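Local coordinates for glycerol dehydratase (Clostridium butyricum, PDB 1R9D), which probably dehydrates glycerol without vitamin B12, as a glycyl-radical enzyme of the pyruvate formate-lyase-like family, at residues D68-L71 against I72-S75; C264-F267 against W268-A272; K300-T303 against D304-Q308; D312-W315 against I316-D320. All coordinates share one frame; numbering follows the deposited sequence.

Interaction 1: residues D68-L71 against I72-S75; sequences DQEL and IVGS
Glu70 reaches along the chain toward Val73, Gly74 and Ser75, and one water joins its carboxylate to the last two. Its OE2 accepts from the water at 2.7 Å; the same water takes the N-H of Gly74, its oxygen 2.8 Å from Gly74 N, and the hydroxyl of Ser75, 2.6 Å from OG. No direct hydrogen bond links 68-71 to 72-75, so this water carries the polar part of the contact. Direct side-chain contact is slight: the Val73 CG1 methyl lies 4.0 Å from Glu70 OE2, the two side chains running obliquely past each other. Beyond CG the Glu70 chain is extended (chi2 -174°), which carries the carboxylate past the carbonyl of Ile72 to the water.

Farther out, Glu70 OE1 forms a salt bridge with Lys317 NZ, and OE2 also accepts from the backbone N of Arg67. Leu71 and Ile72 both touch Cys313 of helix 304-317, and Ile72 also packs on Cys264 of helix 260-277. Val73 faces Ile245 and Cys249 of helix 236-252. The backbone is irregular here, and Gly74 takes up angles (phi 132°, psi 102°) at which a CB would press on the preceding carbonyl oxygen.

Gripped by an ammonium group, a backbone N-H and a water, the buried carboxylate of Glu70 is probably ionised, its charge balanced by Lys317.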
# COMPACT_ATOMS: atom_id res chain seq x y z
N ASP A 68 -7.20 17.77 -40.88
CA ASP A 68 -6.98 17.88 -42.32
C ASP A 68 -5.51 17.93 -42.73
O ASP A 68 -4.71 18.63 -42.12
CB ASP A 68 -7.70 19.13 -42.85
CG ASP A 68 -9.16 19.19 -42.42
OD1 ASP A 68 -9.88 18.18 -42.59
OD2 ASP A 68 -9.59 20.26 -41.93
N GLN A 69 -5.19 17.17 -43.78
CA GLN A 69 -3.84 17.11 -44.34
C GLN A 69 -2.75 16.45 -43.50
O GLN A 69 -1.57 16.50 -43.86
CB GLN A 69 -3.38 18.52 -44.74
CG GLN A 69 -4.27 19.20 -45.78
CD GLN A 69 -4.52 18.33 -47.00
OE1 GLN A 69 -3.58 17.80 -47.60
NE2 GLN A 69 -5.78 18.19 -47.39
N GLU A 70 -3.12 15.82 -42.39
CA GLU A 70 -2.13 15.16 -41.54
C GLU A 70 -1.56 13.89 -42.17
O GLU A 70 -2.28 13.13 -42.83
CB GLU A 70 -2.74 14.80 -40.18
CG GLU A 70 -2.72 15.93 -39.15
CD GLU A 70 -3.19 15.48 -37.77
OE1 GLU A 70 -2.84 16.15 -36.78
OE2 GLU A 70 -3.92 14.47 -37.68
N LEU A 71 -0.26 13.66 -41.96
CA LEU A 71 0.40 12.45 -42.45
C LEU A 71 0.62 11.55 -41.24
O LEU A 71 0.60 10.33 -41.33
CB LEU A 71 1.74 12.78 -43.11
CG LEU A 71 1.74 13.44 -44.50
CD1 LEU A 71 3.17 13.75 -44.92
CD2 LEU A 71 1.09 12.51 -45.51
N ILE A 72 0.85 12.19 -40.09
CA ILE A 72 1.06 11.48 -38.83
C ILE A 72 -0.19 11.76 -37.99
O ILE A 72 -0.50 12.92 -37.71
CB ILE A 72 2.31 12.02 -38.09
CG1 ILE A 72 3.57 11.72 -38.90
CG2 ILE A 72 2.39 11.42 -36.68
CD1 ILE A 72 3.90 10.23 -39.02
N VAL A 73 -0.90 10.71 -37.60
CA VAL A 73 -2.13 10.90 -36.84
C VAL A 73 -2.07 10.52 -35.36
O VAL A 73 -1.21 9.75 -34.94
CB VAL A 73 -3.30 10.11 -37.50
CG1 VAL A 73 -3.56 10.65 -38.89
CG2 VAL A 73 -2.96 8.63 -37.56
N GLY A 74 -3.00 11.08 -34.60
CA GLY A 74 -3.08 10.84 -33.17
C GLY A 74 -3.24 12.17 -32.46
O GLY A 74 -2.27 12.91 -32.31
N SER A 75 -4.46 12.47 -32.05
CA SER A 75 -4.76 13.73 -31.36
C SER A 75 -5.39 13.45 -30.01
O SER A 75 -6.33 12.66 -29.91
CB SER A 75 -5.72 14.58 -32.20
OG SER A 75 -5.13 14.94 -33.44
O HOH W 1 -4.53 13.30 -35.31

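Interaction 2: residues C264-F267 against W268-A272; sequences CQLF and WFIHA
The Phe269 ring carries the side-chain amide of Gln265 on one face, with NE2 3.2 Å above the plane and displaced toward the rim. Amide and ring planes lie 37° apart, so this is a tilted lid and not a flat stack. Gln265 gets there because CG stands opposite the backbone N (chi1 -179°) and the chain then bends at chi2, folding back over Phe269 CE2. The same NE2 sits at the edge of the Trp268 indole, near its plane, while the methyl of Ala272 lies over one indole face. The rings of Phe267 and His271 are nearly parallel but slid apart, their centroids 5.9 Å from each other, so they barely overlap.

All of this hangs on one turn-to-turn ladder of alpha-helix 260-277, whose i to i+4 bonds run from Trp268 N to Cys264 O through to His271 N and Phe267 O, the last at 3.0 Å and nearly straight (175°). Leu266 CG and Ile270 CD1, 4.3 Å apart, pack along the side touching helix 169-190. The polar ends reach outward: Gln265 NE2 donates to Val73 O, Trp268 NE1 to Gly74 O, and the His271 imidazole bonds with Gln340 and Tyr169.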
# COMPACT_ATOMS: atom_id res chain seq x y z
N CYS A 264 8.04 6.65 -37.72
CA CYS A 264 7.53 7.97 -37.32
C CYS A 264 6.14 7.89 -36.70
O CYS A 264 5.86 8.56 -35.70
CB CYS A 264 7.48 8.92 -38.53
SG CYS A 264 9.09 9.51 -39.10
N GLN A 265 5.27 7.08 -37.28
CA GLN A 265 3.91 6.95 -36.76
C GLN A 265 3.88 6.21 -35.43
O GLN A 265 3.15 6.60 -34.52
CB GLN A 265 3.01 6.24 -37.77
CG GLN A 265 1.57 6.10 -37.27
CD GLN A 265 0.88 7.43 -37.07
OE1 GLN A 265 0.48 8.09 -38.04
NE2 GLN A 265 0.74 7.84 -35.82
N LEU A 266 4.66 5.15 -35.30
CA LEU A 266 4.69 4.38 -34.06
C LEU A 266 5.31 5.23 -32.95
O LEU A 266 4.87 5.18 -31.79
CB LEU A 266 5.48 3.08 -34.26
CG LEU A 266 5.59 2.15 -33.04
CD1 LEU A 266 4.23 1.94 -32.40
CD2 LEU A 266 6.19 0.82 -33.48
N PHE A 267 6.32 6.01 -33.30
CA PHE A 267 6.96 6.89 -32.33
C PHE A 267 5.89 7.80 -31.72
O PHE A 267 5.79 7.91 -30.50
CB PHE A 267 8.02 7.77 -32.99
CG PHE A 267 8.41 8.97 -32.17
CD1 PHE A 267 9.28 8.83 -31.09
CD2 PHE A 267 7.86 10.22 -32.43
CE1 PHE A 267 9.59 9.92 -30.28
CE2 PHE A 267 8.16 11.31 -31.63
CZ PHE A 267 9.03 11.16 -30.55
N TRP A 268 5.11 8.45 -32.57
CA TRP A 268 4.08 9.35 -32.07
C TRP A 268 3.03 8.66 -31.20
O TRP A 268 2.58 9.24 -30.22
CB TRP A 268 3.40 10.11 -33.22
CG TRP A 268 2.38 11.08 -32.69
CD1 TRP A 268 1.02 10.98 -32.82
CD2 TRP A 268 2.63 12.21 -31.86
NE1 TRP A 268 0.41 11.98 -32.10
CE2 TRP A 268 1.37 12.75 -31.50
CE3 TRP A 268 3.79 12.82 -31.36
CZ2 TRP A 268 1.24 13.88 -30.67
CZ3 TRP A 268 3.67 13.94 -30.54
CH2 TRP A 268 2.40 14.45 -30.20
N PHE A 269 2.63 7.45 -31.56
CA PHE A 269 1.63 6.75 -30.74
C PHE A 269 2.20 6.46 -29.36
O PHE A 269 1.51 6.58 -28.36
CB PHE A 269 1.17 5.45 -31.41
CG PHE A 269 0.09 5.64 -32.43
CD1 PHE A 269 -1.07 6.35 -32.12
CD2 PHE A 269 0.21 5.10 -33.71
CE1 PHE A 269 -2.09 6.53 -33.06
CE2 PHE A 269 -0.80 5.27 -34.66
CZ PHE A 269 -1.95 5.99 -34.33
N ILE A 270 3.47 6.05 -29.30
CA ILE A 270 4.09 5.79 -28.01
C ILE A 270 4.05 7.08 -27.18
O ILE A 270 3.57 7.10 -26.04
CB ILE A 270 5.57 5.37 -28.16
CG1 ILE A 270 5.66 4.02 -28.87
CG2 ILE A 270 6.24 5.30 -26.80
CD1 ILE A 270 7.07 3.66 -29.31
N HIS A 271 4.55 8.15 -27.78
CA HIS A 271 4.60 9.45 -27.11
C HIS A 271 3.21 9.94 -26.71
O HIS A 271 3.00 10.38 -25.58
CB HIS A 271 5.26 10.49 -28.04
CG HIS A 271 5.64 11.76 -27.35
ND1 HIS A 271 6.81 11.88 -26.61
CD2 HIS A 271 5.01 12.95 -27.26
CE1 HIS A 271 6.88 13.10 -26.11
NE2 HIS A 271 5.80 13.77 -26.49
N ALA A 272 2.26 9.85 -27.63
CA ALA A 272 0.90 10.30 -27.35
C ALA A 272 0.23 9.56 -26.19
O ALA A 272 -0.34 10.19 -25.30
CB ALA A 272 0.04 10.19 -28.62

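Interaction 3: residues K300-T303 against D304-Q308; sequences KNIT and DKFAQ
Ile302 meets Phe306 and Ala307 through the end of its side chain, after Asn301 and Ile302 have given their backbone N-H groups to Asp299 OD1 at the turn that leaves helix 288-298. CG1 of Ile302 lies opposite the backbone N (chi1 -166°) and the chain runs on extended, so CD1 is laid against the first turn of the following helix: it is 3.8 Å from Ala307 CB and 3.9 Å from Phe306 CD2. The Ile302 and Phe306 side chains cross at about a right angle. Phe260 of helix 260-277 touches both Ile302 and Ala307, extending this small apolar patch. The carbonyl of Ile302 takes part in a water link, the water lying 2.8 Å from Ile302 O and 2.9 Å from Asp304 OD1; Asp304 OD1 also bonds Tyr296 OH.

Thr303 is the N-cap of helix 304-317. Its OG1, held between the backbone N and carbonyl carbon (chi1 64°), accepts from Phe306 N at 3.3 Å with an N-H...O angle of 157°, giving a first-turn N-H, which lacks an i-4 helical carbonyl, its straighter bond. OG1 also touches Phe306 CB at 3.6 Å. The Thr303 carbonyl starts the regular i to i+4 pattern, accepting from Ala307 N at 3.0 Å, while its second bond, from that same Phe306 N-H, is bent and weak.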
# COMPACT_ATOMS: atom_id res chain seq x y z
N LYS A 300 15.05 1.98 -48.27
CA LYS A 300 15.57 2.17 -49.62
C LYS A 300 14.62 2.76 -50.65
O LYS A 300 14.98 2.88 -51.83
CB LYS A 300 16.10 0.82 -50.13
CG LYS A 300 17.21 0.24 -49.26
CD LYS A 300 17.35 -1.27 -49.46
CE LYS A 300 17.68 -1.63 -50.90
NZ LYS A 300 17.75 -3.11 -51.08
N ASN A 301 13.42 3.15 -50.23
CA ASN A 301 12.45 3.71 -51.17
C ASN A 301 12.12 5.18 -50.90
O ASN A 301 11.81 5.93 -51.82
CB ASN A 301 11.16 2.89 -51.15
CG ASN A 301 11.39 1.43 -51.47
OD1 ASN A 301 11.87 1.09 -52.56
ND2 ASN A 301 11.05 0.55 -50.53
N ILE A 302 12.18 5.58 -49.63
CA ILE A 302 11.85 6.94 -49.25
C ILE A 302 12.86 7.98 -49.72
O ILE A 302 14.07 7.74 -49.74
CB ILE A 302 11.69 7.04 -47.71
CG1 ILE A 302 11.02 8.36 -47.34
CG2 ILE A 302 13.05 6.92 -47.03
CD1 ILE A 302 10.61 8.46 -45.88
N THR A 303 12.34 9.14 -50.12
CA THR A 303 13.18 10.24 -50.59
C THR A 303 13.45 11.16 -49.40
O THR A 303 12.67 11.18 -48.45
CB THR A 303 12.48 11.07 -51.68
OG1 THR A 303 11.31 11.70 -51.13
CG2 THR A 303 12.07 10.18 -52.84
N ASP A 304 14.54 11.91 -49.45
CA ASP A 304 14.86 12.81 -48.35
C ASP A 304 13.78 13.86 -48.14
O ASP A 304 13.48 14.24 -47.01
CB ASP A 304 16.20 13.51 -48.59
CG ASP A 304 17.37 12.54 -48.59
OD1 ASP A 304 17.30 11.54 -47.85
OD2 ASP A 304 18.35 12.79 -49.32
N LYS A 305 13.18 14.33 -49.23
CA LYS A 305 12.14 15.34 -49.12
C LYS A 305 10.94 14.84 -48.32
O LYS A 305 10.37 15.57 -47.52
CB LYS A 305 11.68 15.80 -50.51
CG LYS A 305 10.70 16.96 -50.44
CD LYS A 305 10.33 17.51 -51.80
CE LYS A 305 9.41 18.72 -51.66
NZ LYS A 305 8.99 19.29 -52.97
N PHE A 306 10.54 13.58 -48.54
CA PHE A 306 9.41 13.03 -47.82
C PHE A 306 9.79 12.69 -46.39
O PHE A 306 8.98 12.85 -45.47
CB PHE A 306 8.87 11.78 -48.52
CG PHE A 306 7.57 11.27 -47.94
CD1 PHE A 306 6.49 12.14 -47.77
CD2 PHE A 306 7.43 9.94 -47.56
CE1 PHE A 306 5.29 11.69 -47.22
CE2 PHE A 306 6.23 9.49 -47.00
CZ PHE A 306 5.16 10.36 -46.83
N ALA A 307 11.02 12.21 -46.19
CA ALA A 307 11.49 11.89 -44.85
C ALA A 307 11.47 13.18 -44.04
O ALA A 307 11.04 13.19 -42.88
CB ALA A 307 12.91 11.32 -44.90
N GLN A 308 11.91 14.27 -44.65
CA GLN A 308 11.92 15.56 -43.98
C GLN A 308 10.51 16.05 -43.69
O GLN A 308 10.26 16.63 -42.64
CB GLN A 308 12.67 16.60 -44.81
CG GLN A 308 12.79 17.96 -44.13
CD GLN A 308 13.67 17.93 -42.89
OE1 GLN A 308 14.84 17.56 -42.96
NE2 GLN A 308 13.11 18.33 -41.75
O HOH W 2 16.29 8.89 -48.48

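Interaction 4: residues D312-W315 against I316-D320; sequences DCIW and IKLND
Backbone bonds hold the last turns of helix 304-317 together: Ile316 N donates to Asp312 O, Lys317 N to Cys313 O at 2.9 Å, and Leu318 N to Ile314 O at 3.0 Å. Asn319 N bonds Ile316 O and Asp320 N bonds Lys317 O, each three residues back.

A side chain takes up the next carbonyl. Asn319 ND2 donates to Trp315 O at 2.9 Å, though the bond is bent (137° at the hydrogen) and the nitrogen stands above the carbonyl plane, 40° out of it. Its amide is also tied to Gln373 O, so one ND2 bridges the helix and a neighbouring loop.

The charged contact is Lys317 with Asp320, a weak salt bridge in which NZ and OD1 are 3.4 Å apart. Lys317 CG, anti to the carbonyl carbon (chi1 -66°), lies 3.2 Å from Cys313 O; bends at chi2 and chi3 then lead NZ to its stronger partner, Glu70. Asp320 OD1 is shared with Arg67, and Asp312 OD2 bonds His368 ND1.

Apolar packing is lighter. Ile314 and Leu318 lie side by side and point the same way, with CG2 of Ile314 4.0 Å from CD1 of Leu318.

Around this buried C-terminal part of the helix, Cys313 and Ile316 face helix 11-22, Trp315 packs on helix 357-369, and Ile314, Lys317 and Leu318 meet helix 260-277.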
# COMPACT_ATOMS: atom_id res chain seq x y z
N ASP A 312 8.85 16.94 -40.09
CA ASP A 312 8.17 18.21 -39.87
C ASP A 312 6.79 17.97 -39.26
O ASP A 312 6.35 18.73 -38.39
CB ASP A 312 8.00 18.99 -41.19
CG ASP A 312 9.33 19.45 -41.77
OD1 ASP A 312 10.34 19.50 -41.03
OD2 ASP A 312 9.36 19.78 -42.98
N CYS A 313 6.10 16.92 -39.71
CA CYS A 313 4.79 16.61 -39.16
C CYS A 313 4.88 16.24 -37.69
O CYS A 313 4.02 16.61 -36.90
CB CYS A 313 4.13 15.47 -39.94
SG CYS A 313 3.52 15.98 -41.57
N ILE A 314 5.93 15.51 -37.33
CA ILE A 314 6.13 15.12 -35.93
C ILE A 314 6.37 16.38 -35.11
O ILE A 314 5.85 16.52 -34.00
CB ILE A 314 7.34 14.16 -35.78
CG1 ILE A 314 6.97 12.77 -36.31
CG2 ILE A 314 7.74 14.07 -34.32
CD1 ILE A 314 8.12 11.78 -36.31
N TRP A 315 7.15 17.30 -35.65
CA TRP A 315 7.42 18.56 -34.96
C TRP A 315 6.08 19.24 -34.66
O TRP A 315 5.84 19.69 -33.54
CB TRP A 315 8.29 19.48 -35.82
CG TRP A 315 9.72 19.61 -35.37
CD1 TRP A 315 10.40 20.78 -35.14
CD2 TRP A 315 10.67 18.55 -35.14
NE1 TRP A 315 11.70 20.51 -34.78
CE2 TRP A 315 11.89 19.16 -34.77
CE3 TRP A 315 10.59 17.16 -35.21
CZ2 TRP A 315 13.04 18.41 -34.47
CZ3 TRP A 315 11.74 16.41 -34.91
CH2 TRP A 315 12.94 17.04 -34.54
N ILE A 316 5.21 19.31 -35.66
CA ILE A 316 3.91 19.94 -35.46
C ILE A 316 3.07 19.21 -34.41
O ILE A 316 2.42 19.85 -33.57
CB ILE A 316 3.14 20.05 -36.79
CG1 ILE A 316 3.89 20.99 -37.74
CG2 ILE A 316 1.73 20.56 -36.54
CD1 ILE A 316 3.28 21.13 -39.12
N LYS A 317 3.07 17.88 -34.44
CA LYS A 317 2.30 17.10 -33.47
C LYS A 317 2.76 17.39 -32.04
O LYS A 317 1.95 17.45 -31.12
CB LYS A 317 2.42 15.59 -33.75
CG LYS A 317 1.80 15.13 -35.07
CD LYS A 317 0.33 15.52 -35.17
CE LYS A 317 -0.50 14.91 -34.05
NZ LYS A 317 -1.92 15.40 -34.09
N LEU A 318 4.06 17.56 -31.85
CA LEU A 318 4.59 17.85 -30.52
C LEU A 318 4.07 19.18 -29.98
O LEU A 318 4.17 19.46 -28.79
CB LEU A 318 6.13 17.84 -30.56
CG LEU A 318 6.78 16.46 -30.73
CD1 LEU A 318 8.19 16.62 -31.26
CD2 LEU A 318 6.77 15.72 -29.40
N ASN A 319 3.52 20.01 -30.87
CA ASN A 319 2.97 21.30 -30.47
C ASN A 319 1.46 21.20 -30.24
O ASN A 319 0.82 22.17 -29.82
CB ASN A 319 3.25 22.35 -31.56
CG ASN A 319 4.67 22.86 -31.53
OD1 ASN A 319 5.00 23.75 -30.76
ND2 ASN A 319 5.52 22.30 -32.38
N ASP A 320 0.91 20.03 -30.50
CA ASP A 320 -0.53 19.82 -30.34
C ASP A 320 -0.92 19.55 -28.88
O ASP A 320 -2.04 19.84 -28.47
CB ASP A 320 -0.98 18.65 -31.21
CG ASP A 320 -2.47 18.66 -31.46
OD1 ASP A 320 -3.03 17.59 -31.80
OD2 ASP A 320 -3.08 19.75 -31.34

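The four contacts follow one another along the chain without nesting or crossing, and each is local, spanning a few residues, so none closes a long loop. Interaction 1 shapes the loop between helices 47-61 and 92-97, interaction 2 lies within helix 260-277, and interactions 3 and 4 lie at the start and in the C-terminal part of helix 304-317. In space they converge. The 68-75 loop lies against both helices: its carbonyls meet Gln265 and Trp268 of interaction 2, Leu71 CD1 touches Phe306 of interaction 3, and Glu70 pairs with Lys317 of interaction 4. Interactions 2 and 4 join directly where Trp268 and His271 pack on Leu318, while interactions 2 and 3 do not touch.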